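Local structure of ribonuclease VapC (Klebsiella pneumoniae, 7BY3) at residues Asp9-Ile14 and Leu104-Thr109. The protein is probably the toxin of a toxin-antitoxin pair, a magnesium-dependent endoribonuclease of the PIN-domain family. Residues are numbered along the deposited sequence; the frame is centred on the assembly and turned at random.
Sequences DTNILI and LITRNT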
# COMPACT_ATOMS: atom_id res chain seq x y z
N ASP B 9 -13.71 -5.43 4.80
CA ASP B 9 -13.42 -4.02 4.58
C ASP B 9 -13.32 -3.28 5.91
O ASP B 9 -13.80 -3.75 6.93
CB ASP B 9 -14.49 -3.39 3.68
CG ASP B 9 -14.04 -2.07 3.07
OD1 ASP B 9 -12.87 -1.68 3.27
OD2 ASP B 9 -14.86 -1.43 2.37
N THR B 10 -12.68 -2.11 5.88
CA THR B 10 -12.38 -1.34 7.08
C THR B 10 -13.60 -1.02 7.94
O THR B 10 -13.53 -1.09 9.16
CB THR B 10 -11.68 -0.01 6.71
OG1 THR B 10 -10.58 -0.28 5.82
CG2 THR B 10 -11.16 0.69 7.95
N ASN B 11 -14.71 -0.67 7.29
CA ASN B 11 -15.90 -0.23 8.02
C ASN B 11 -16.49 -1.30 8.95
O ASN B 11 -17.13 -0.97 9.95
CB ASN B 11 -16.98 0.23 7.03
CG ASN B 11 -17.30 -0.81 5.97
OD1 ASN B 11 -16.77 -0.78 4.86
ND2 ASN B 11 -18.18 -1.75 6.32
N ILE B 12 -16.26 -2.57 8.63
CA ILE B 12 -16.77 -3.66 9.45
C ILE B 12 -15.95 -3.83 10.72
O ILE B 12 -16.51 -3.99 11.80
CB ILE B 12 -16.79 -4.98 8.67
CG1 ILE B 12 -17.75 -4.87 7.49
CG2 ILE B 12 -17.20 -6.13 9.57
CD1 ILE B 12 -17.88 -6.14 6.71
N LEU B 13 -14.63 -3.77 10.58
CA LEU B 13 -13.74 -3.85 11.74
C LEU B 13 -13.99 -2.69 12.69
O LEU B 13 -14.05 -2.87 13.91
CB LEU B 13 -12.28 -3.87 11.29
CG LEU B 13 -11.72 -5.19 10.76
CD1 LEU B 13 -10.25 -5.04 10.43
CD2 LEU B 13 -11.92 -6.30 11.78
N ILE B 14 -14.15 -1.49 12.13
CA ILE B 14 -14.47 -0.30 12.91
C ILE B 14 -15.78 -0.50 13.68
O ILE B 14 -15.86 -0.19 14.87
CB ILE B 14 -14.59 0.95 12.02
CG1 ILE B 14 -13.23 1.29 11.40
CG2 ILE B 14 -15.10 2.14 12.82
CD1 ILE B 14 -12.16 1.60 12.43
N LEU B 104 -15.44 -10.06 -0.83
CA LEU B 104 -15.28 -8.76 -0.19
C LEU B 104 -16.54 -8.41 0.58
O LEU B 104 -17.61 -8.25 -0.00
CB LEU B 104 -14.96 -7.68 -1.22
CG LEU B 104 -14.77 -6.27 -0.66
CD1 LEU B 104 -13.75 -6.27 0.47
CD2 LEU B 104 -14.36 -5.30 -1.75
N ILE B 105 -16.42 -8.31 1.89
CA ILE B 105 -17.56 -7.97 2.73
C ILE B 105 -17.42 -6.52 3.17
O ILE B 105 -16.47 -6.16 3.85
CB ILE B 105 -17.69 -8.89 3.95
CG1 ILE B 105 -17.56 -10.35 3.52
CG2 ILE B 105 -19.03 -8.71 4.62
CD1 ILE B 105 -16.20 -10.91 3.73
N THR B 106 -18.38 -5.70 2.76
CA THR B 106 -18.34 -4.28 3.02
C THR B 106 -19.75 -3.73 3.18
O THR B 106 -20.70 -4.27 2.62
CB THR B 106 -17.62 -3.51 1.89
OG1 THR B 106 -17.70 -2.10 2.13
CG2 THR B 106 -18.25 -3.83 0.55
N ARG B 107 -19.89 -2.67 3.96
CA ARG B 107 -21.18 -2.00 4.09
C ARG B 107 -21.41 -1.00 2.97
O ARG B 107 -22.47 -0.39 2.91
CB ARG B 107 -21.28 -1.28 5.44
CG ARG B 107 -22.22 -1.94 6.42
CD ARG B 107 -22.42 -1.06 7.64
NE ARG B 107 -21.24 -1.04 8.49
CZ ARG B 107 -20.34 -0.08 8.49
NH1 ARG B 107 -19.29 -0.14 9.29
NH2 ARG B 107 -20.48 0.96 7.69
N ASN B 108 -20.44 -0.86 2.08
CA ASN B 108 -20.53 0.19 1.08
C ASN B 108 -21.21 -0.35 -0.18
O ASN B 108 -20.59 -1.03 -1.00
CB ASN B 108 -19.13 0.72 0.77
CG ASN B 108 -19.13 1.92 -0.16
OD1 ASN B 108 -20.17 2.46 -0.50
ND2 ASN B 108 -17.93 2.34 -0.57
N THR B 109 -22.49 -0.01 -0.32
CA THR B 109 -23.29 -0.39 -1.48
C THR B 109 -23.15 0.61 -2.61
O THR B 109 -23.17 0.25 -3.79
CB THR B 109 -24.78 -0.52 -1.10
OG1 THR B 109 -25.27 0.75 -0.64
CG2 THR B 109 -24.95 -1.55 -0.01
O HOH W 1 -15.36 0.62 0.67
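The Arg107 guanidinium has the side-chain amide of Asn11 over one face, with the two planes 65° apart and the side chains sliding past each other in opposite directions. A bend at chi3 (-73°) turns the arginine back over the first turn of helix 10-17, where its NH1 forms a salt bridge with Asp15. The Asp9 side chain lies alongside that of Thr106, both pointing the same way, and its carboxylate OD2 accepts from Thr106 OG1 at 2.9 Å through the anti lone pair; a water donates to the same oxygen at 2.7 Å. OD1 takes the Thr10 N-H from above the carboxylate plane. Thr106 OG1 sits anti to its own backbone N (chi1 175°), where it also accepts from Asn108 N at 3.0 Å, making an ST turn. The backbone continues the pairing of parallel strands 6-8 and 103-105: Asp9 N reaches Ile105 O at 3.0 Å with an almost straight N-H. Beside that carbonyl, Ile12 CD1 packs on Ile105 CG2 at 3.5 Å. Asp9 thus stands at the carboxyl end of the PIN-domain sheet, near Asp90; both are predicted magnesium ligands. Here OD2 also bonds a polar side chain of a different protein's chain. If Asp9 does bind magnesium, Thr106 would be a second-shell group, its donated bond probably limiting rotation of the carboxylate, and the ST turn would link that orientation to the loop after strand 103-105.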